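Local coordinates for protein chorismate synthase (Aquifex aeolicus, PDB 1Q1L) that probably catalyses the last step of chorismate biosynthesis, eliminating phosphate from 5-enolpyruvylshikimate-3-phosphate to give chorismate, with reduced FMN as cofactor, at residues Lys179-Phe184 against Ile271-Glu276; Asp287-Gly290 against Gly296-Arg299; Asn302-Thr307 against Ile311-Pro316. All blocks are in the same frame, centred on the assembly; numbering follows the deposited sequence.

Overall arrangement
Along the chain, the loop 179-184, after strand 173-174, finds its partner 86 residues later, at the turn ending strand 266-271, and contact 1 closes that long loop. Contact 2 then closes a short hairpin, 287-290 with 296-299, and contact 3 a still shorter loop, 302-307 with 311-316. The three follow in series; none nests in or crosses another. Contact 3 is the middle piece in space, about 12 Å centre to centre from contact 1 and about 10 Å from contact 2, and it touches both, whereas contacts 1 and 2 do not touch. Together they tie strand 266-271, outermost in its sheet within this chain, to the hairpin, and all three reach a second subunit.

Contact 1 of 3, residues Lys179-Phe184 against Ile271-Glu276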
loop_
_atom_site.group_PDB
_atom_site.type_symbol
_atom_site.label_atom_id
_atom_site.label_comp_id
_atom_site.label_asym_id
_atom_site.label_seq_id
_atom_site.Cartn_x
_atom_site.Cartn_y
_atom_site.Cartn_z
ATOM N N LYS A 179 24.785 -29.463 -12.810
ATOM C CA LYS A 179 25.715 -28.845 -11.867
ATOM C C LYS A 179 26.421 -27.645 -12.504
ATOM O O LYS A 179 26.731 -26.668 -11.829
ATOM C CB LYS A 179 26.750 -29.873 -11.396
ATOM C CG LYS A 179 26.162 -31.108 -10.722
ATOM C CD LYS A 179 26.362 -31.085 -9.211
ATOM C CE LYS A 179 25.324 -30.231 -8.506
ATOM N NZ LYS A 179 23.975 -30.854 -8.574
ATOM N N ASP A 180 26.690 -27.731 -13.802
ATOM C CA ASP A 180 27.331 -26.638 -14.533
ATOM C C ASP A 180 26.188 -25.677 -14.883
ATOM O O ASP A 180 25.280 -26.038 -15.624
ATOM C CB ASP A 180 27.990 -27.187 -15.804
ATOM C CG ASP A 180 28.658 -26.108 -16.641
ATOM O OD1 ASP A 180 29.390 -26.470 -17.587
ATOM O OD2 ASP A 180 28.453 -24.903 -16.369
ATOM N N LYS A 181 26.234 -24.461 -14.348
ATOM C CA LYS A 181 25.160 -23.489 -14.568
ATOM C C LYS A 181 25.276 -22.567 -15.776
ATOM O O LYS A 181 24.651 -21.504 -15.815
ATOM C CB LYS A 181 24.976 -22.640 -13.308
ATOM C CG LYS A 181 24.660 -23.448 -12.067
ATOM C CD LYS A 181 23.434 -24.327 -12.280
ATOM C CE LYS A 181 23.121 -25.140 -11.039
ATOM N NZ LYS A 181 21.950 -26.024 -11.274
ATOM N N SER A 182 26.055 -22.970 -16.771
ATOM C CA SER A 182 26.218 -22.148 -17.958
ATOM C C SER A 182 24.891 -22.026 -18.703
ATOM O O SER A 182 24.654 -21.043 -19.402
ATOM C CB SER A 182 27.271 -22.758 -18.884
ATOM O OG SER A 182 26.848 -24.036 -19.322
ATOM N N TYR A 183 24.024 -23.023 -18.556
ATOM C CA TYR A 183 22.740 -22.988 -19.244
ATOM C C TYR A 183 21.837 -21.824 -18.805
ATOM O O TYR A 183 20.828 -21.540 -19.457
ATOM C CB TYR A 183 22.012 -24.331 -19.083
ATOM C CG TYR A 183 21.619 -24.688 -17.666
ATOM C CD1 TYR A 183 20.488 -24.123 -17.065
ATOM C CD2 TYR A 183 22.386 -25.576 -16.921
ATOM C CE1 TYR A 183 20.139 -24.443 -15.750
ATOM C CE2 TYR A 183 22.050 -25.897 -15.613
ATOM C CZ TYR A 183 20.927 -25.329 -15.034
ATOM O OH TYR A 183 20.611 -25.650 -13.735
ATOM N N PHE A 184 22.202 -21.144 -17.716
ATOM C CA PHE A 184 21.427 -19.996 -17.226
ATOM C C PHE A 184 21.370 -18.923 -18.311
ATOM O O PHE A 184 20.496 -18.057 -18.302
ATOM C CB PHE A 184 22.087 -19.370 -15.989
ATOM C CG PHE A 184 21.829 -20.100 -14.706
ATOM C CD1 PHE A 184 21.097 -21.283 -14.683
ATOM C CD2 PHE A 184 22.328 -19.594 -13.508
ATOM C CE1 PHE A 184 20.863 -21.952 -13.485
ATOM C CE2 PHE A 184 22.101 -20.253 -12.305
ATOM C CZ PHE A 184 21.365 -21.439 -12.293
ATOM N N ILE A 271 19.215 -15.811 -6.670
ATOM C CA ILE A 271 18.972 -15.247 -7.988
ATOM C C ILE A 271 20.249 -15.594 -8.754
ATOM O O ILE A 271 21.334 -15.125 -8.412
ATOM C CB ILE A 271 18.806 -13.713 -7.955
ATOM C CG1 ILE A 271 17.610 -13.322 -7.073
ATOM C CG2 ILE A 271 18.613 -13.188 -9.379
ATOM C CD1 ILE A 271 16.265 -13.810 -7.578
ATOM N N GLY A 272 20.129 -16.428 -9.775
ATOM C CA GLY A 272 21.305 -16.806 -10.530
ATOM C C GLY A 272 22.171 -17.770 -9.737
ATOM O O GLY A 272 21.659 -18.672 -9.077
ATOM N N LEU A 273 23.483 -17.563 -9.790
ATOM C CA LEU A 273 24.451 -18.418 -9.104
ATOM C C LEU A 273 24.240 -18.455 -7.589
ATOM O O LEU A 273 24.415 -19.498 -6.961
ATOM C CB LEU A 273 25.870 -17.939 -9.432
ATOM C CG LEU A 273 26.953 -18.995 -9.670
ATOM C CD1 LEU A 273 26.506 -19.982 -10.746
ATOM C CD2 LEU A 273 28.243 -18.294 -10.087
ATOM N N GLY A 274 23.878 -17.317 -7.005
ATOM C CA GLY A 274 23.616 -17.255 -5.572
ATOM C C GLY A 274 24.788 -17.422 -4.613
ATOM O O GLY A 274 25.794 -16.723 -4.715
ATOM N N PHE A 275 24.639 -18.334 -3.655
ATOM C CA PHE A 275 25.678 -18.604 -2.665
ATOM C C PHE A 275 26.992 -19.042 -3.310
ATOM O O PHE A 275 28.068 -18.751 -2.793
ATOM C CB PHE A 275 25.192 -19.658 -1.662
ATOM C CG PHE A 275 24.297 -19.098 -0.588
ATOM C CD1 PHE A 275 24.841 -18.573 0.583
ATOM C CD2 PHE A 275 22.917 -19.038 -0.772
ATOM C CE1 PHE A 275 24.019 -17.995 1.556
ATOM C CE2 PHE A 275 22.083 -18.462 0.194
ATOM C CZ PHE A 275 22.635 -17.940 1.359
ATOM N N GLU A 276 26.910 -19.726 -4.444
ATOM C CA GLU A 276 28.118 -20.163 -5.132
ATOM C C GLU A 276 28.871 -18.938 -5.634
ATOM O O GLU A 276 30.100 -18.928 -5.665
ATOM C CB GLU A 276 27.769 -21.069 -6.311
ATOM C CG GLU A 276 28.990 -21.697 -6.964
ATOM C CD GLU A 276 29.846 -22.458 -5.961
ATOM O OE1 GLU A 276 29.360 -23.464 -5.400
ATOM O OE2 GLU A 276 31.000 -22.045 -5.724
#
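F184 and G272 make the closest approach, with CE2 of the ring 3.6 Å from the glycine carbonyl carbon. L273 N lies in the plane of the same ring at its edge, 3.9 Å from CE2, so the phenylalanine abuts the peptide between G272 and L273. Beside it, L273 CD1 reaches K181 CB at 4.0 Å, and no hydrogen bond crosses between the segments. K181 CB in turn sits 3.8 Å above the plane of the F184 ring, over its centre, so the start of the lysine side chain lies on one ring face.

Local turns position these groups. I271 to G274 form a type II' turn, where G272 takes a positive phi of 74°, easily adopted by a glycine; on the other side F184 N bonds to K181 O at 3.1 Å, and D180 OD2 accepts from S182 N in an Asx turn. The K181 chain bends at chi2 (-55°), and its NZ meets Y183 OH at 2.8 Å, L178 O, and E232 by a salt bridge.

Further out, Y183 packs on helix 187-197, F184 lies on V318 and R320 of strand 317-323, and G272 bonds through its backbone to V318, joining the turn to the sheet.

Contact 2 of 3, residues Asp287-Gly290 against Gly296-Arg299; sequences DEIG and GYFR
G290 and F298 form an antiparallel hydrogen-bonded pair, with G290 N donating to F298 O at 2.8 Å and an almost linear 178°, F298 N returning a bond to G290 O at 3.1 Å, and I289 facing R299 as the adjacent non-hydrogen-bonded pair. R299 CA adds a CA-H...O contact to E288 O.

The F298 ring folds back over the partner strand. Its CG is placed between the backbone N and the carbonyl carbon (chi1 57°), and the ring lies above G290, whose CA is 4.1 Å from the ring centroid and 13° off the normal, a CH-pi contact. A side chain on G290 would collide with the ring, so the missing CB is what lets it settle there. Cutting F298 back to an alanine would probably leave G290 without this aromatic cover and K295 without its cation-pi partner.

On the I289 and R299 face the two side chains run side by side, pointing the same way. I289 CG1 comes within 3.7 Å of R299 NE, over one face of the guanidinium. At the edge of that group, in its plane, a water 3.1 Å from R299 NE donates to D287 O at 2.8 Å, bridging the segments; the single N-H of NE is shared between this water and E308, its salt-bridge partner. The I289 and Y297 side chains cross at a slant, CG2 of I289 4.0 Å from CD1 of Y297.

The two segments form the open end of the two-stranded antiparallel hairpin 289-292/296-299. H300 packs edge-to-face with F298, the D287 carboxylate bonds to S301 OG, and R299 rests on N313 and M315, while from the second subunit L119 packs on I289 and S120 on R299.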
loop_
_atom_site.group_PDB
_atom_site.type_symbol
_atom_site.label_atom_id
_atom_site.label_comp_id
_atom_site.label_asym_id
_atom_site.label_seq_id
_atom_site.Cartn_x
_atom_site.Cartn_y
_atom_site.Cartn_z
ATOM N N ASP A 287 29.246 -11.097 -15.719
ATOM C CA ASP A 287 28.679 -11.479 -17.003
ATOM C C ASP A 287 29.134 -10.439 -18.024
ATOM O O ASP A 287 28.685 -9.295 -18.001
ATOM C CB ASP A 287 27.148 -11.525 -16.934
ATOM C CG ASP A 287 26.635 -12.559 -15.945
ATOM O OD1 ASP A 287 27.076 -13.731 -16.017
ATOM O OD2 ASP A 287 25.782 -12.200 -15.100
ATOM N N GLU A 288 30.037 -10.847 -18.911
ATOM C CA GLU A 288 30.578 -9.957 -19.934
ATOM C C GLU A 288 29.508 -9.303 -20.805
ATOM O O GLU A 288 28.612 -9.971 -21.326
ATOM C CB GLU A 288 31.567 -10.720 -20.824
ATOM C CG GLU A 288 32.197 -9.861 -21.919
ATOM C CD GLU A 288 33.195 -10.621 -22.777
ATOM O OE1 GLU A 288 33.775 -10.004 -23.695
ATOM O OE2 GLU A 288 33.401 -11.831 -22.538
ATOM N N ILE A 289 29.618 -7.989 -20.966
ATOM C CA ILE A 289 28.671 -7.237 -21.777
ATOM C C ILE A 289 29.010 -7.291 -23.261
ATOM O O ILE A 289 30.152 -7.050 -23.667
ATOM C CB ILE A 289 28.615 -5.759 -21.346
ATOM C CG1 ILE A 289 28.123 -5.663 -19.899
ATOM C CG2 ILE A 289 27.691 -4.981 -22.285
ATOM C CD1 ILE A 289 27.982 -4.249 -19.384
ATOM N N GLY A 290 28.000 -7.616 -24.059
ATOM C CA GLY A 290 28.156 -7.686 -25.495
ATOM C C GLY A 290 27.181 -6.716 -26.134
ATOM O O GLY A 290 26.345 -6.132 -25.448
ATOM N N GLY A 296 21.163 -4.718 -29.782
ATOM C CA GLY A 296 21.493 -3.879 -28.646
ATOM C C GLY A 296 22.418 -4.618 -27.699
ATOM O O GLY A 296 23.149 -5.520 -28.119
ATOM N N TYR A 297 22.378 -4.255 -26.421
ATOM C CA TYR A 297 23.225 -4.885 -25.415
ATOM C C TYR A 297 22.694 -6.220 -24.898
ATOM O O TYR A 297 21.494 -6.481 -24.915
ATOM C CB TYR A 297 23.423 -3.931 -24.235
ATOM C CG TYR A 297 24.186 -2.673 -24.586
ATOM C CD1 TYR A 297 25.575 -2.687 -24.720
ATOM C CD2 TYR A 297 23.515 -1.469 -24.806
ATOM C CE1 TYR A 297 26.280 -1.529 -25.062
ATOM C CE2 TYR A 297 24.206 -0.309 -25.149
ATOM C CZ TYR A 297 25.587 -0.346 -25.275
ATOM O OH TYR A 297 26.266 0.802 -25.616
ATOM N N PHE A 298 23.615 -7.067 -24.453
ATOM C CA PHE A 298 23.290 -8.371 -23.898
ATOM C C PHE A 298 24.494 -8.857 -23.101
ATOM O O PHE A 298 25.493 -8.141 -22.991
ATOM C CB PHE A 298 22.927 -9.376 -25.000
ATOM C CG PHE A 298 23.994 -9.561 -26.048
ATOM C CD1 PHE A 298 24.160 -8.627 -27.063
ATOM C CD2 PHE A 298 24.828 -10.678 -26.018
ATOM C CE1 PHE A 298 25.138 -8.799 -28.039
ATOM C CE2 PHE A 298 25.813 -10.863 -26.988
ATOM C CZ PHE A 298 25.969 -9.922 -28.003
ATOM N N ARG A 299 24.402 -10.051 -22.529
ATOM C CA ARG A 299 25.505 -10.594 -21.731
ATOM C C ARG A 299 25.962 -11.931 -22.308
ATOM O O ARG A 299 25.174 -12.631 -22.941
ATOM C CB ARG A 299 25.058 -10.779 -20.274
ATOM C CG ARG A 299 24.467 -9.523 -19.627
ATOM C CD ARG A 299 25.505 -8.426 -19.425
ATOM N NE ARG A 299 24.955 -7.268 -18.720
ATOM C CZ ARG A 299 24.023 -6.457 -19.216
ATOM N NH1 ARG A 299 23.524 -6.668 -20.428
ATOM N NH2 ARG A 299 23.583 -5.429 -18.500
HETATM O O HOH W 1 27.026 -7.737 -16.444
#

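Contact 3 of 3, residues Asn302-Thr307 against Ile311-Pro316; sequences NNLGGT and ITNGMP
N302-T307 and I311-P316 flank the tight antiparallel hairpin 307-308/311-312, a buried contact in the connection between strand 296-299 and strand 317-323. The evidence for strand pairing is one antiparallel non-hydrogen-bonded bridge, T307 with T312, their CA atoms 4.2 Å apart; beyond it the segments are held mainly by polar groups.

The N302 amide supplies one of the links. With CG anti to the backbone N (chi1 -166°), its ND2 donates to P316 O at 2.7 Å, 155° at the hydrogen, the acceptor lying near the amide plane. The other end, OD1, accepts G306 N at 2.9 Å and packs against CB of M315, a selenomethionine, at 3.5 Å. The same ND2 also bonds F184 O. A water lies between N302 OD1 and N313 OD1, 2.8 Å from the latter. G306 O takes N313 N, though 2.5 Å is doubtfully short. A CB on G306 would clash with P316 O, so the lack of a side chain allows the segments to come this close.

K267 of the second subunit bonds to L304 O and T307 OG1. Chemically, one asparagine amide serves an acceptor on 311-316, P316 O, and a donor on its own segment, G306 N, matching both backbone groups.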
loop_
_atom_site.group_PDB
_atom_site.type_symbol
_atom_site.label_atom_id
_atom_site.label_comp_id
_atom_site.label_asym_id
_atom_site.label_seq_id
_atom_site.Cartn_x
_atom_site.Cartn_y
_atom_site.Cartn_z
ATOM N N ASN A 302 25.224 -15.730 -17.676
ATOM C CA ASN A 302 24.140 -15.239 -16.834
ATOM C C ASN A 302 24.201 -15.729 -15.392
ATOM O O ASN A 302 23.244 -16.312 -14.879
ATOM C CB ASN A 302 22.797 -15.616 -17.476
ATOM C CG ASN A 302 21.622 -14.873 -16.863
ATOM O OD1 ASN A 302 21.764 -13.753 -16.376
ATOM N ND2 ASN A 302 20.449 -15.491 -16.907
ATOM N N ASN A 303 25.331 -15.478 -14.742
ATOM C CA ASN A 303 25.520 -15.876 -13.356
ATOM C C ASN A 303 24.697 -14.992 -12.435
ATOM O O ASN A 303 24.448 -15.352 -11.287
ATOM C CB ASN A 303 26.995 -15.776 -12.970
ATOM C CG ASN A 303 27.866 -16.678 -13.805
ATOM O OD1 ASN A 303 27.639 -17.884 -13.873
ATOM N ND2 ASN A 303 28.870 -16.097 -14.452
ATOM N N LEU A 304 24.275 -13.838 -12.948
ATOM C CA LEU A 304 23.470 -12.896 -12.171
ATOM C C LEU A 304 21.988 -13.262 -12.152
ATOM O O LEU A 304 21.210 -12.684 -11.395
ATOM C CB LEU A 304 23.630 -11.483 -12.729
ATOM C CG LEU A 304 25.011 -10.847 -12.579
ATOM C CD1 LEU A 304 25.030 -9.499 -13.269
ATOM C CD2 LEU A 304 25.337 -10.702 -11.108
ATOM N N GLY A 305 21.595 -14.205 -12.997
ATOM C CA GLY A 305 20.206 -14.620 -13.034
ATOM C C GLY A 305 19.255 -13.589 -13.622
ATOM O O GLY A 305 18.108 -13.492 -13.193
ATOM N N GLY A 306 19.736 -12.812 -14.586
ATOM C CA GLY A 306 18.898 -11.823 -15.240
ATOM C C GLY A 306 18.632 -10.493 -14.559
ATOM O O GLY A 306 17.832 -9.704 -15.068
ATOM N N THR A 307 19.276 -10.229 -13.422
ATOM C CA THR A 307 19.076 -8.960 -12.729
ATOM C C THR A 307 20.414 -8.344 -12.318
ATOM O O THR A 307 21.340 -9.052 -11.920
ATOM C CB THR A 307 18.193 -9.122 -11.457
ATOM O OG1 THR A 307 19.023 -9.406 -10.325
ATOM C CG2 THR A 307 17.188 -10.268 -11.635
ATOM N N ILE A 311 17.495 -4.181 -11.108
ATOM C CA ILE A 311 16.766 -4.085 -12.368
ATOM C C ILE A 311 17.028 -5.308 -13.252
ATOM O O ILE A 311 18.118 -5.885 -13.199
ATOM C CB ILE A 311 17.196 -2.812 -13.136
ATOM C CG1 ILE A 311 17.012 -1.575 -12.249
ATOM C CG2 ILE A 311 16.383 -2.660 -14.394
ATOM C CD1 ILE A 311 17.634 -0.310 -12.830
ATOM N N THR A 312 16.037 -5.701 -14.059
ATOM C CA THR A 312 16.212 -6.839 -14.960
ATOM C C THR A 312 17.243 -6.527 -16.045
ATOM O O THR A 312 17.384 -5.368 -16.470
ATOM C CB THR A 312 14.895 -7.262 -15.644
ATOM O OG1 THR A 312 14.276 -6.125 -16.260
ATOM C CG2 THR A 312 13.946 -7.883 -14.624
ATOM N N ASN A 313 17.919 -7.591 -16.492
ATOM C CA ASN A 313 19.004 -7.580 -17.486
ATOM C C ASN A 313 18.670 -7.736 -18.959
ATOM O O ASN A 313 19.405 -7.271 -19.827
ATOM C CB ASN A 313 19.992 -8.715 -17.168
ATOM C CG ASN A 313 21.305 -8.207 -16.692
ATOM O OD1 ASN A 313 22.206 -8.978 -16.364
ATOM N ND2 ASN A 313 21.433 -6.888 -16.650
ATOM N N GLY A 314 17.591 -8.439 -19.242
ATOM C CA GLY A 314 17.254 -8.705 -20.616
ATOM C C GLY A 314 17.653 -10.156 -20.766
ATOM O O GLY A 314 17.183 -10.840 -21.662
HETATM N N MSE A 315 18.534 -10.624 -19.881
HETATM C CA MSE A 315 18.959 -12.017 -19.896
HETATM C C MSE A 315 17.853 -12.800 -19.188
HETATM O O MSE A 315 16.971 -12.208 -18.558
HETATM C CB MSE A 315 20.288 -12.200 -19.149
HETATM C CG MSE A 315 21.499 -11.569 -19.848
HETATM SE SE MSE A 315 21.743 -12.232 -21.666
HETATM C CE MSE A 315 22.559 -13.936 -21.244
ATOM N N PRO A 316 17.879 -14.134 -19.288
ATOM C CA PRO A 316 16.837 -14.924 -18.628
ATOM C C PRO A 316 16.837 -14.705 -17.122
ATOM O O PRO A 316 17.904 -14.620 -16.497
ATOM C CB PRO A 316 17.215 -16.365 -18.979
ATOM C CG PRO A 316 17.943 -16.221 -20.281
ATOM C CD PRO A 316 18.792 -15.002 -20.049
HETATM O O HOH W 2 23.184 -11.556 -16.636
HETATM O O HOH W 3 16.003 -9.762 -17.733
#